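Local coordinates for plasmodesmata-located protein 5 (Arabidopsis thaliana, PDB 6GRE) that regulates cell-to-cell trafficking in plants, restricting plasmodesmal permeability during salicylic acid-triggered immune responses through callose deposition, at residues A[101-106]-A[203-208]; A[117-123]-A[199-204]; A[7-12]-A[96-101]; A[151-155]-A[165-169]. One frame throughout, in Å; residues are numbered along the deposited sequence. Where two conformers were deposited one is given.

Contact 1 (A[101-106]-A[203-208])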
loop_
_atom_site.group_PDB
_atom_site.type_symbol
_atom_site.label_atom_id
_atom_site.label_comp_id
_atom_site.label_asym_id
_atom_site.label_seq_id
_atom_site.Cartn_x
_atom_site.Cartn_y
_atom_site.Cartn_z
ATOM N N GLU A 101 1.237 7.486 -3.199
ATOM C CA GLU A 101 2.404 7.694 -2.393
ATOM C C GLU A 101 2.051 7.592 -0.900
ATOM O O GLU A 101 2.762 6.925 -0.147
ATOM C CB GLU A 101 3.008 9.054 -2.730
ATOM C CG GLU A 101 4.342 9.311 -2.066
ATOM C CD GLU A 101 5.557 8.565 -2.601
ATOM O OE1 GLU A 101 5.428 7.777 -3.577
ATOM O OE2 GLU A 101 6.650 8.802 -2.051
ATOM N N ASN A 102 0.945 8.215 -0.486
ATOM C CA ASN A 102 0.674 8.392 0.935
ATOM C C ASN A 102 -0.480 7.509 1.445
ATOM O O ASN A 102 -0.779 7.541 2.625
ATOM C CB ASN A 102 0.360 9.848 1.236
ATOM C CG ASN A 102 1.606 10.706 1.156
ATOM O OD1 ASN A 102 2.714 10.179 1.150
ATOM N ND2 ASN A 102 1.412 12.010 1.098
ATOM N N CYS A 103 -1.080 6.695 0.592
ATOM C CA CYS A 103 -2.190 5.833 1.049
ATOM C C CYS A 103 -2.482 4.767 0.004
ATOM O O CYS A 103 -2.054 4.863 -1.140
ATOM C CB CYS A 103 -3.476 6.602 1.358
ATOM S SG CYS A 103 -4.238 7.385 -0.079
ATOM N N LEU A 104 -3.235 3.737 0.430
ATOM C CA LEU A 104 -3.806 2.763 -0.490
ATOM C C LEU A 104 -5.274 2.528 -0.123
ATOM O O LEU A 104 -5.644 2.731 1.039
ATOM C CB LEU A 104 -3.014 1.448 -0.452
ATOM C CG LEU A 104 -3.021 0.684 0.874
ATOM C CD1 LEU A 104 -4.219 -0.281 0.990
ATOM C CD2 LEU A 104 -1.709 -0.078 1.077
ATOM N N ILE A 105 -6.044 2.066 -1.106
ATOM C CA ILE A 105 -7.337 1.459 -0.871
ATOM C C ILE A 105 -7.369 0.112 -1.584
ATOM O O ILE A 105 -6.712 -0.078 -2.612
ATOM C CB ILE A 105 -8.484 2.388 -1.311
ATOM C CG1 ILE A 105 -8.424 2.725 -2.795
ATOM C CG2 ILE A 105 -8.537 3.615 -0.432
ATOM C CD1 ILE A 105 -9.676 3.415 -3.320
ATOM N N ARG A 106 -8.111 -0.841 -1.012
ATOM C CA ARG A 106 -8.144 -2.167 -1.565
ATOM C C ARG A 106 -9.491 -2.799 -1.226
ATOM O O ARG A 106 -9.931 -2.723 -0.081
ATOM C CB ARG A 106 -6.983 -3.001 -1.012
ATOM C CG ARG A 106 -6.775 -4.352 -1.671
ATOM C CD ARG A 106 -5.542 -4.991 -1.044
ATOM N NE ARG A 106 -5.185 -6.256 -1.665
ATOM C CZ ARG A 106 -3.968 -6.771 -1.654
ATOM N NH1 ARG A 106 -3.041 -6.218 -0.895
ATOM N NH2 ARG A 106 -3.686 -7.821 -2.412
ATOM N N SER A 203 2.568 -7.269 -3.028
ATOM C CA SER A 203 1.159 -7.197 -2.832
ATOM C C SER A 203 0.770 -6.628 -1.454
ATOM O O SER A 203 -0.137 -5.814 -1.345
ATOM C CB SER A 203 0.548 -8.554 -3.051
ATOM O OG SER A 203 -0.853 -8.479 -2.903
ATOM N N LYS A 204 1.442 -7.079 -0.374
ATOM C CA LYS A 204 1.034 -6.702 0.960
ATOM C C LYS A 204 2.072 -5.821 1.673
ATOM O O LYS A 204 1.900 -5.591 2.854
ATOM C CB LYS A 204 0.709 -7.956 1.792
ATOM C CG LYS A 204 -0.680 -8.535 1.534
ATOM C CD LYS A 204 -1.788 -7.725 2.168
ATOM C CE LYS A 204 -3.195 -8.233 1.916
ATOM N NZ LYS A 204 -3.519 -9.346 2.837
ATOM N N CYS A 205 3.080 -5.312 0.983
ATOM C CA CYS A 205 4.011 -4.397 1.634
ATOM C C CYS A 205 4.839 -3.676 0.581
ATOM O O CYS A 205 4.866 -4.059 -0.598
ATOM C CB CYS A 205 4.932 -5.086 2.631
ATOM S SG CYS A 205 6.129 -6.214 1.891
ATOM N N TYR A 206 5.555 -2.635 1.017
ATOM C CA TYR A 206 6.461 -1.938 0.128
ATOM C C TYR A 206 7.678 -1.408 0.886
ATOM O O TYR A 206 7.622 -1.218 2.101
ATOM C CB TYR A 206 5.796 -0.794 -0.642
ATOM C CG TYR A 206 5.391 0.420 0.154
ATOM C CD1 TYR A 206 6.339 1.354 0.535
ATOM C CD2 TYR A 206 4.071 0.689 0.477
ATOM C CE1 TYR A 206 5.996 2.501 1.225
ATOM C CE2 TYR A 206 3.709 1.847 1.142
ATOM C CZ TYR A 206 4.679 2.763 1.504
ATOM O OH TYR A 206 4.340 3.872 2.213
ATOM N N ALA A 207 8.747 -1.168 0.144
ATOM C CA ALA A 207 9.917 -0.506 0.693
ATOM C C ALA A 207 10.439 0.441 -0.388
ATOM O O ALA A 207 10.474 0.059 -1.566
ATOM C CB ALA A 207 10.967 -1.495 1.097
ATOM N N ARG A 208 10.856 1.650 -0.009
ATOM C CA ARG A 208 11.325 2.593 -0.989
ATOM C C ARG A 208 12.357 3.520 -0.356
ATOM O O ARG A 208 12.399 3.694 0.879
ATOM C CB ARG A 208 10.151 3.396 -1.564
ATOM C CG ARG A 208 9.356 4.218 -0.570
ATOM C CD ARG A 208 8.098 4.808 -1.215
ATOM N NE ARG A 208 7.392 5.691 -0.292
ATOM C CZ ARG A 208 6.068 5.860 -0.224
ATOM N NH1 ARG A 208 5.243 5.169 -0.997
ATOM N NH2 ARG A 208 5.574 6.756 0.619
HETATM O O HOH W 1 1.788 4.776 1.684
#
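Arg208 leaves its backbone with CG between N and the carbonyl carbon (chi1 60°), then runs extended to NE and carries its guanidinium across to Glu101. At the far end Arg106, with CG opposite the backbone N (chi1 -171°) and a straight chain, reaches Ser203. Arg208 holds the carbonyl oxygen of Glu101 end-on, NH2 to O at 2.9 Å and NH1 to O at 3.2 Å, with that oxygen in the guanidinium plane. The Glu101 carboxylate lies nearly parallel over one face; its OE2 is 3.5 Å from Arg208 NH2, a salt bridge by charge alone, since no N-H points at it. Tyr206 OH sits over the opposite face, and a water joins it to Glu101 O. Arg106 splits its grip: NH2 bonds Ser203 OG at 2.9 Å, near the guanidinium plane, while NH1 meets Ser203 O at 3.0 Å from above the carbonyl plane. The Lys204 chain passes over the Arg106 guanidinium, CE 3.5 Å from NH1; its NZ turns to Asp171, Val115 and Phe112. The contact thus joins the two DUF26 domains through strands 103-108 and 205-211, backed by helices 72-90 and 174-192 respectively, with Leu104 and Tyr206 reaching strand 96-99.

Contact 2 (A[117-123]-A[199-204]). With EDO (1,2-ethanediol), chain G.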
loop_
_atom_site.group_PDB
_atom_site.type_symbol
_atom_site.label_atom_id
_atom_site.label_comp_id
_atom_site.label_asym_id
_atom_site.label_seq_id
_atom_site.Cartn_x
_atom_site.Cartn_y
_atom_site.Cartn_z
ATOM N N ASP A 117 0.939 -12.121 1.086
ATOM C CA ASP A 117 1.132 -12.121 -0.355
ATOM C C ASP A 117 2.335 -11.245 -0.651
ATOM O O ASP A 117 2.268 -10.025 -0.503
ATOM C CB ASP A 117 -0.111 -11.618 -1.072
ATOM C CG ASP A 117 -0.052 -11.784 -2.564
ATOM O OD1 ASP A 117 1.039 -12.065 -3.094
ATOM O OD2 ASP A 117 -1.124 -11.610 -3.172
ATOM N N LYS A 118 3.430 -11.918 -0.974
ATOM C CA LYS A 118 4.725 -11.301 -1.203
ATOM C C LYS A 118 4.984 -11.125 -2.700
ATOM O O LYS A 118 6.114 -10.826 -3.085
ATOM C CB LYS A 118 5.813 -12.146 -0.532
ATOM C CG LYS A 118 5.668 -12.207 0.978
ATOM C CD LYS A 118 6.818 -12.860 1.674
ATOM C CE LYS A 118 6.947 -14.323 1.326
ATOM N NZ LYS A 118 8.179 -14.892 1.923
ATOM N N THR A 119 3.981 -11.378 -3.540
ATOM C CA THR A 119 4.193 -11.298 -4.991
ATOM C C THR A 119 4.541 -9.859 -5.388
ATOM O O THR A 119 3.984 -8.884 -4.871
ATOM C CB THR A 119 3.005 -11.809 -5.812
ATOM O OG1 THR A 119 1.842 -11.055 -5.564
ATOM C CG2 THR A 119 2.685 -13.256 -5.530
ATOM N N LEU A 120 5.441 -9.749 -6.376
ATOM C CA LEU A 120 5.832 -8.464 -6.887
ATOM C C LEU A 120 4.721 -7.825 -7.713
ATOM O O LEU A 120 4.095 -8.487 -8.564
ATOM C CB LEU A 120 7.069 -8.632 -7.761
ATOM C CG LEU A 120 7.522 -7.323 -8.397
ATOM C CD1 LEU A 120 8.159 -6.430 -7.340
ATOM C CD2 LEU A 120 8.487 -7.585 -9.533
ATOM N N ILE A 121 4.454 -6.539 -7.445
ATOM C CA ILE A 121 3.669 -5.718 -8.308
ATOM C C ILE A 121 4.586 -4.834 -9.146
ATOM O O ILE A 121 4.555 -4.900 -10.372
ATOM C CB ILE A 121 2.613 -4.918 -7.546
ATOM C CG1 ILE A 121 1.666 -5.872 -6.817
ATOM C CG2 ILE A 121 1.889 -3.967 -8.486
ATOM C CD1 ILE A 121 0.661 -5.206 -5.937
ATOM N N LEU A 122 5.406 -3.994 -8.515
ATOM C CA LEU A 122 6.135 -2.965 -9.249
ATOM C C LEU A 122 7.451 -2.674 -8.535
ATOM O O LEU A 122 7.484 -2.435 -7.338
ATOM C CB LEU A 122 5.294 -1.690 -9.285
ATOM C CG LEU A 122 6.003 -0.428 -9.784
ATOM C CD1 LEU A 122 6.368 -0.559 -11.249
ATOM C CD2 LEU A 122 5.124 0.792 -9.613
ATOM N N ASN A 123 8.549 -2.681 -9.273
ATOM C CA ASN A 123 9.864 -2.311 -8.788
ATOM C C ASN A 123 10.492 -1.388 -9.826
ATOM O O ASN A 123 10.658 -1.777 -10.982
ATOM C CB ASN A 123 10.703 -3.560 -8.539
ATOM C CG ASN A 123 12.161 -3.375 -8.198
ATOM O OD1 ASN A 123 12.922 -4.315 -8.386
ATOM N ND2 ASN A 123 12.563 -2.218 -7.720
ATOM N N TYR A 199 12.072 1.820 -5.565
ATOM C CA TYR A 199 10.926 1.368 -4.812
ATOM C C TYR A 199 10.565 -0.051 -5.205
ATOM O O TYR A 199 10.723 -0.452 -6.361
ATOM C CB TYR A 199 9.707 2.276 -4.920
ATOM C CG TYR A 199 9.312 2.758 -6.295
ATOM C CD1 TYR A 199 8.598 1.958 -7.178
ATOM C CD2 TYR A 199 9.596 4.054 -6.692
ATOM C CE1 TYR A 199 8.161 2.441 -8.406
ATOM C CE2 TYR A 199 9.192 4.543 -7.926
ATOM C CZ TYR A 199 8.480 3.726 -8.781
ATOM O OH TYR A 199 8.108 4.250 -10.004
ATOM N N VAL A 200 10.081 -0.822 -4.235
ATOM C CA VAL A 200 9.581 -2.154 -4.436
ATOM C C VAL A 200 8.209 -2.220 -3.792
ATOM O O VAL A 200 8.092 -2.085 -2.555
ATOM C CB VAL A 200 10.475 -3.224 -3.789
ATOM C CG1 VAL A 200 9.861 -4.602 -3.848
ATOM C CG2 VAL A 200 11.851 -3.240 -4.401
ATOM N N TYR A 201 7.188 -2.526 -4.571
ATOM C CA TYR A 201 5.828 -2.713 -4.114
ATOM C C TYR A 201 5.499 -4.185 -4.309
ATOM O O TYR A 201 5.447 -4.650 -5.470
ATOM C CB TYR A 201 4.854 -1.804 -4.887
ATOM C CG TYR A 201 4.982 -0.348 -4.530
ATOM C CD1 TYR A 201 4.321 0.180 -3.426
ATOM C CD2 TYR A 201 5.826 0.485 -5.232
ATOM C CE1 TYR A 201 4.479 1.498 -3.040
ATOM C CE2 TYR A 201 6.007 1.813 -4.862
ATOM C CZ TYR A 201 5.372 2.294 -3.733
ATOM O OH TYR A 201 5.575 3.603 -3.411
ATOM N N LEU A 202 5.286 -4.885 -3.194
ATOM C CA LEU A 202 4.745 -6.237 -3.200
ATOM C C LEU A 202 3.266 -6.148 -2.890
ATOM O O LEU A 202 2.730 -5.123 -2.489
ATOM C CB LEU A 202 5.469 -7.104 -2.180
ATOM C CG LEU A 202 6.988 -7.131 -2.288
ATOM C CD1 LEU A 202 7.570 -8.082 -1.240
ATOM C CD2 LEU A 202 7.475 -7.488 -3.696
ATOM N N SER A 203 2.568 -7.269 -3.028
ATOM C CA SER A 203 1.159 -7.197 -2.832
ATOM C C SER A 203 0.770 -6.628 -1.454
ATOM O O SER A 203 -0.137 -5.814 -1.345
ATOM C CB SER A 203 0.548 -8.554 -3.051
ATOM O OG SER A 203 -0.853 -8.479 -2.903
ATOM N N LYS A 204 1.442 -7.079 -0.374
ATOM C CA LYS A 204 1.034 -6.702 0.960
ATOM C C LYS A 204 2.072 -5.821 1.673
ATOM O O LYS A 204 1.900 -5.591 2.854
ATOM C CB LYS A 204 0.709 -7.956 1.792
ATOM C CG LYS A 204 -0.680 -8.535 1.534
ATOM C CD LYS A 204 -1.788 -7.725 2.168
ATOM C CE LYS A 204 -3.195 -8.233 1.916
ATOM N NZ LYS A 204 -3.519 -9.346 2.837
HETATM C C1 EDO G . 8.616 7.210 -11.738
HETATM O O1 EDO G . 8.958 6.895 -10.380
HETATM C C2 EDO G . 9.859 7.665 -12.491
HETATM O O2 EDO G . 10.186 9.017 -12.155
#
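A classic beta bulge marks this antiparallel pairing of edge strand 120-125 with strand 198-202 in the sheet of the second DUF26 domain. Tyr201 O accepts from two successive amides, Ile121 N at 2.9 Å and Leu122 N at 3.1 Å, both in its carbonyl plane; Tyr201 N returns a bond to Leu122 O, so the pair is gripped in both directions. Past the bulge, Leu122 and Tyr201 lie on one face of the sheet and Asn123 and Val200 on the other. Leu122 CD2 packs obliquely against the Tyr199 ring, 3.7 Å from CE1. On the other side of the bulge Leu120 and Leu202 form a non-hydrogen-bonded pair whose side chains diverge. Before the strand, Asp117 forms an Asx turn: its OD1 takes Thr119 N and Thr119 OG1 from the same face of the carboxylate. Its OD2 has a weak bond from Ser203 OG, a hydroxyl also held by Arg106. Asp117, Ile121 and Ser203 line the pocket occupied by 2-(2-ethoxyethoxy)ethanol. With CG opposite its backbone N (chi1 172°), Asn123 sends ND2 to Tyr199 O at 2.9 Å, approaching from above the carbonyl plane.

Contact 3 (A[7-12]-A[96-101])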
loop_
_atom_site.group_PDB
_atom_site.type_symbol
_atom_site.label_atom_id
_atom_site.label_comp_id
_atom_site.label_asym_id
_atom_site.label_seq_id
_atom_site.Cartn_x
_atom_site.Cartn_y
_atom_site.Cartn_z
ATOM N N ASN A 7 -1.378 10.832 -10.431
ATOM C CA ASN A 7 -1.747 11.009 -8.988
ATOM C C ASN A 7 -1.853 9.646 -8.284
ATOM O O ASN A 7 -2.468 9.541 -7.222
ATOM C CB ASN A 7 -3.068 11.760 -8.811
ATOM C CG ASN A 7 -3.211 12.954 -9.731
ATOM O OD1 ASN A 7 -3.173 12.803 -10.952
ATOM N ND2 ASN A 7 -3.384 14.136 -9.157
ATOM N N TYR A 8 -1.283 8.601 -8.883
ATOM C CA TYR A 8 -1.249 7.286 -8.262
ATOM C C TYR A 8 -0.015 6.524 -8.749
ATOM O O TYR A 8 0.613 6.863 -9.744
ATOM C CB TYR A 8 -2.532 6.518 -8.561
ATOM C CG TYR A 8 -2.669 6.037 -9.981
ATOM C CD1 TYR A 8 -3.088 6.897 -10.992
ATOM C CD2 TYR A 8 -2.403 4.728 -10.316
ATOM C CE1 TYR A 8 -3.225 6.454 -12.296
ATOM C CE2 TYR A 8 -2.527 4.267 -11.612
ATOM C CZ TYR A 8 -2.943 5.137 -12.606
ATOM O OH TYR A 8 -3.071 4.676 -13.880
ATOM N N ILE A 9 0.318 5.450 -8.042
ATOM C CA ILE A 9 1.492 4.659 -8.381
ATOM C C ILE A 9 1.090 3.444 -9.209
ATOM O O ILE A 9 1.679 3.196 -10.232
ATOM C CB ILE A 9 2.254 4.263 -7.105
ATOM C CG1 ILE A 9 2.661 5.518 -6.335
ATOM C CG2 ILE A 9 3.439 3.353 -7.408
ATOM C CD1 ILE A 9 3.382 5.261 -5.035
ATOM N N TYR A 10 0.089 2.677 -8.760
ATOM C CA TYR A 10 -0.415 1.585 -9.547
ATOM C C TYR A 10 -1.857 1.319 -9.133
ATOM O O TYR A 10 -2.289 1.713 -8.049
ATOM C CB TYR A 10 0.429 0.313 -9.423
ATOM C CG TYR A 10 0.485 -0.300 -8.049
ATOM C CD1 TYR A 10 -0.578 -1.040 -7.569
ATOM C CD2 TYR A 10 1.569 -0.106 -7.230
ATOM C CE1 TYR A 10 -0.551 -1.616 -6.311
ATOM C CE2 TYR A 10 1.639 -0.715 -5.987
ATOM C CZ TYR A 10 0.578 -1.463 -5.526
ATOM O OH TYR A 10 0.620 -2.037 -4.279
ATOM N N ALA A 11 -2.583 0.719 -10.068
ATOM C CA ALA A 11 -3.918 0.210 -9.863
ATOM C C ALA A 11 -3.950 -1.248 -10.335
ATOM O O ALA A 11 -3.467 -1.595 -11.425
ATOM C CB ALA A 11 -4.918 1.065 -10.602
ATOM N N VAL A 12 -4.510 -2.135 -9.524
ATOM C CA VAL A 12 -4.760 -3.483 -9.931
ATOM C C VAL A 12 -6.273 -3.703 -9.905
ATOM O O VAL A 12 -6.890 -3.510 -8.849
ATOM C CB VAL A 12 -4.078 -4.497 -9.006
ATOM C CG1 VAL A 12 -4.268 -5.916 -9.526
ATOM C CG2 VAL A 12 -2.617 -4.153 -8.801
ATOM N N GLY A 96 -10.259 -4.275 -6.640
ATOM C CA GLY A 96 -9.551 -3.079 -6.992
ATOM C C GLY A 96 -8.550 -2.745 -5.892
ATOM O O GLY A 96 -8.852 -2.871 -4.703
ATOM N N PHE A 97 -7.364 -2.328 -6.318
ATOM C CA PHE A 97 -6.250 -1.997 -5.437
ATOM C C PHE A 97 -5.583 -0.751 -6.019
ATOM O O PHE A 97 -5.025 -0.867 -7.111
ATOM C CB PHE A 97 -5.325 -3.224 -5.347
ATOM C CG PHE A 97 -4.147 -3.142 -4.401
ATOM C CD1 PHE A 97 -4.002 -2.092 -3.507
ATOM C CD2 PHE A 97 -3.202 -4.157 -4.362
ATOM C CE1 PHE A 97 -2.917 -2.009 -2.648
ATOM C CE2 PHE A 97 -2.114 -4.069 -3.503
ATOM C CZ PHE A 97 -1.992 -3.020 -2.628
ATOM N N LEU A 98 -5.639 0.369 -5.307
ATOM C CA LEU A 98 -5.014 1.584 -5.762
ATOM C C LEU A 98 -4.000 2.037 -4.715
ATOM O O LEU A 98 -4.348 2.230 -3.557
ATOM C CB LEU A 98 -6.084 2.647 -6.007
ATOM C CG LEU A 98 -5.616 3.914 -6.697
ATOM C CD1 LEU A 98 -5.251 3.646 -8.141
ATOM C CD2 LEU A 98 -6.699 4.966 -6.636
ATOM N N GLN A 99 -2.737 2.159 -5.150
ATOM C CA GLN A 99 -1.656 2.599 -4.320
ATOM C C GLN A 99 -1.247 3.992 -4.773
ATOM O O GLN A 99 -0.954 4.190 -5.940
ATOM C CB GLN A 99 -0.444 1.683 -4.446
ATOM C CG GLN A 99 0.728 2.097 -3.573
ATOM C CD GLN A 99 0.521 1.771 -2.119
ATOM O OE1 GLN A 99 0.357 0.612 -1.775
ATOM N NE2 GLN A 99 0.524 2.787 -1.272
ATOM N N MET A 100 -1.264 4.917 -3.830
ATOM C CA MET A 100 -0.722 6.268 -3.964
ATOM C C MET A 100 0.513 6.383 -3.071
ATOM O O MET A 100 0.804 5.499 -2.282
ATOM C CB MET A 100 -1.769 7.292 -3.531
ATOM C CG MET A 100 -2.878 7.353 -4.541
ATOM S SD MET A 100 -4.297 8.328 -4.036
ATOM C CE MET A 100 -3.590 9.971 -3.987
ATOM N N GLU A 101 1.237 7.486 -3.199
ATOM C CA GLU A 101 2.404 7.694 -2.393
ATOM C C GLU A 101 2.051 7.592 -0.900
ATOM O O GLU A 101 2.762 6.925 -0.147
ATOM C CB GLU A 101 3.008 9.054 -2.730
ATOM C CG GLU A 101 4.342 9.311 -2.066
ATOM C CD GLU A 101 5.557 8.565 -2.601
ATOM O OE1 GLU A 101 5.428 7.777 -3.577
ATOM O OE2 GLU A 101 6.650 8.802 -2.051
#
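Tyr10 and Gln99 form the tight part of this contact. The Gln99 CB lies over the Tyr10 ring, 3.6 Å from its centroid, a CH-pi contact. The same tyrosine turns its edge to the face of Phe97, in one of its two conformers, in a T-shaped pair, centroids 5.3 Å apart and planes at 85°. Tyr10 CG lies between the backbone N and the carbonyl carbon (chi1 63°), which swings the ring over strand 96-99. Gln99 is fixed by its own amide: NE2 bonds Met100 O at 2.9 Å, almost straight at 176°. The opposite face of the sheet carries Ala11 and Leu98, with Ala11 CB 3.6 Å from Leu98 CD1. The solvent side is looser: exposed Tyr8 touches Leu98 CD1 through CD2, and Met100 CE lies against Asn7 O, which is hydrogen-bonded to Gln85. Val12, also exposed, meets Phe97 CB to CB at 4.1 Å, while their backbones bond both ways. Gln99 O takes Ile9 N at 2.8 Å and, more weakly, Tyr10 N. Two successive residues facing one make a classic beta bulge, here where edge strand 10-13 enters the five-stranded antiparallel sheet of the first DUF26 domain.

Contact 4 (A[151-155]-A[165-169]). With NA (sodium ion), chain K.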
loop_
_atom_site.group_PDB
_atom_site.type_symbol
_atom_site.label_atom_id
_atom_site.label_comp_id
_atom_site.label_asym_id
_atom_site.label_seq_id
_atom_site.Cartn_x
_atom_site.Cartn_y
_atom_site.Cartn_z
ATOM N N ASP A 151 10.749 -1.617 13.510
ATOM C CA ASP A 151 9.683 -2.372 14.151
ATOM C C ASP A 151 8.320 -1.876 13.659
ATOM O O ASP A 151 8.155 -0.714 13.266
ATOM C CB ASP A 151 9.842 -2.346 15.670
ATOM C CG ASP A 151 10.918 -3.317 16.136
ATOM O OD1 ASP A 151 11.688 -3.777 15.260
ATOM O OD2 ASP A 151 10.955 -3.643 17.358
ATOM N N GLY A 152 7.374 -2.817 13.647
ATOM C CA GLY A 152 5.987 -2.577 13.326
ATOM C C GLY A 152 5.754 -2.393 11.837
ATOM O O GLY A 152 6.618 -2.727 10.994
ATOM N N SER A 153 4.574 -1.879 11.516
ATOM C CA SER A 153 4.073 -1.960 10.159
ATOM C C SER A 153 4.435 -0.736 9.326
ATOM O O SER A 153 4.189 -0.722 8.127
ATOM C CB SER A 153 2.598 -2.194 10.163
ATOM O OG SER A 153 2.357 -3.478 10.753
ATOM N N TYR A 154 4.936 0.322 9.968
ATOM C CA TYR A 154 5.378 1.527 9.256
ATOM C C TYR A 154 6.755 1.910 9.774
ATOM O O TYR A 154 6.945 2.085 10.984
ATOM C CB TYR A 154 4.440 2.720 9.463
ATOM C CG TYR A 154 4.860 3.929 8.683
ATOM C CD1 TYR A 154 4.817 3.922 7.306
ATOM C CD2 TYR A 154 5.376 5.052 9.317
ATOM C CE1 TYR A 154 5.241 5.003 6.563
ATOM C CE2 TYR A 154 5.759 6.165 8.592
ATOM C CZ TYR A 154 5.724 6.131 7.207
ATOM O OH TYR A 154 6.072 7.201 6.420
ATOM N N ARG A 155 7.739 1.963 8.891
ATOM C CA ARG A 155 9.115 2.137 9.312
ATOM C C ARG A 155 9.771 3.195 8.433
ATOM O O ARG A 155 9.569 3.221 7.239
ATOM C CB ARG A 155 9.905 0.849 9.136
ATOM C CG ARG A 155 9.283 -0.323 9.879
ATOM C CD ARG A 155 10.000 -1.581 9.532
ATOM N NE ARG A 155 9.248 -2.719 10.031
ATOM C CZ ARG A 155 9.730 -3.937 10.074
ATOM N NH1 ARG A 155 10.913 -4.195 9.551
ATOM N NH2 ARG A 155 8.976 -4.908 10.580
ATOM N N VAL A 165 11.477 4.512 3.476
ATOM C CA VAL A 165 10.177 4.242 4.047
ATOM C C VAL A 165 9.819 2.799 3.718
ATOM O O VAL A 165 9.979 2.337 2.577
ATOM C CB VAL A 165 9.095 5.193 3.509
ATOM C CG1 VAL A 165 7.706 4.911 4.080
ATOM C CG2 VAL A 165 9.468 6.646 3.720
ATOM N N ALA A 166 9.236 2.117 4.685
ATOM C CA ALA A 166 8.684 0.748 4.419
ATOM C C ALA A 166 7.360 0.629 5.131
ATOM O O ALA A 166 7.181 1.160 6.229
ATOM C CB ALA A 166 9.599 -0.334 4.866
ATOM N N GLN A 167 6.388 -0.023 4.520
ATOM C CA GLN A 167 5.072 -0.165 5.179
ATOM C C GLN A 167 4.475 -1.510 4.776
ATOM O O GLN A 167 4.576 -1.925 3.594
ATOM C CB GLN A 167 4.062 0.941 4.830
ATOM C CG GLN A 167 2.804 0.937 5.733
ATOM C CD GLN A 167 1.954 2.207 5.906
ATOM O OE1 GLN A 167 1.384 2.567 6.992
ATOM N NE2 GLN A 167 1.752 2.869 4.796
ATOM N N CYS A 168 3.889 -2.190 5.750
ATOM C CA CYS A 168 3.078 -3.374 5.548
ATOM C C CYS A 168 1.603 -3.036 5.589
ATOM O O CYS A 168 1.184 -2.207 6.380
ATOM C CB CYS A 168 3.241 -4.332 6.704
ATOM S SG CYS A 168 4.890 -5.023 6.665
ATOM N N SER A 169 0.808 -3.714 4.764
ATOM C CA SER A 169 -0.620 -3.665 4.884
ATOM C C SER A 169 -0.993 -3.980 6.344
ATOM O O SER A 169 -0.486 -4.925 6.921
ATOM C CB SER A 169 -1.197 -4.632 3.907
ATOM O OG SER A 169 -2.603 -4.490 3.776
HETATM NA NA NA K . 7.264 9.402 7.279
HETATM O O HOH W 2 0.752 -5.015 9.460
#
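Ser153 O receives Cys168 N at 2.8 Å, with the Gln167 CA-H leaning on the same oxygen; the next backbone bonds, Arg155 N to Ala166 O and Ala166 N to Arg155 O, are equally short. Across the strands the Tyr154 ring touches two side chains. It crosses Val165 obliquely, CE1 3.5 Å from CG1, and the Gln167 side chain packs beside CD1, its amide plane 57° from the ring. Tyr154 CG stands opposite the backbone N (chi1 -177°), which sends the phenol out from the sheet on the Gln167 side and over toward Val165, where OH binds a sodium ion at 2.6 Å; Asp69 of the first DUF26 domain is the other protein ligand. The backbone bonds belong to the open end of the beta hairpin of strands 154-159 and 162-168, at the edge of the second domain's sheet. On the face of Arg155 and Ala166, helix 174-192 packs through Leu181. The extended Arg155 chain grips Gly152 O side-on, NE at 2.8 Å and NH2 at 3.2 Å, fixing the turn before the strand; NH1 and NH2 also bond Leu147 and Gln178. A water bridges Ser153 OG and Ser169 O, and Cys168 is disulfide-bonded to Cys177.

Contact 3 comes first along the chain, in the sheet of the first DUF26 domain; contacts 2 and 4 belong to the equivalent sheet of the second, contact 4 nested inside the loop contact 2 closes. Contact 1 bridges the domains near the centre of the chain, centre to centre about 8 Å from contact 3, 9 Å from contact 2 and 10 Å from contact 4. Strands 103-108 and 96-99 connect contacts 1 and 3, and strands 205-211, 198-202 and 162-168, neighbours in the second sheet, link contacts 1, 2 and 4. Contacts 3 and 4 do not touch (nearest atoms about 6 Å). Side chains of contacts 2 and 3 meet across the domain boundary, consistent with one compact tandem ectodomain.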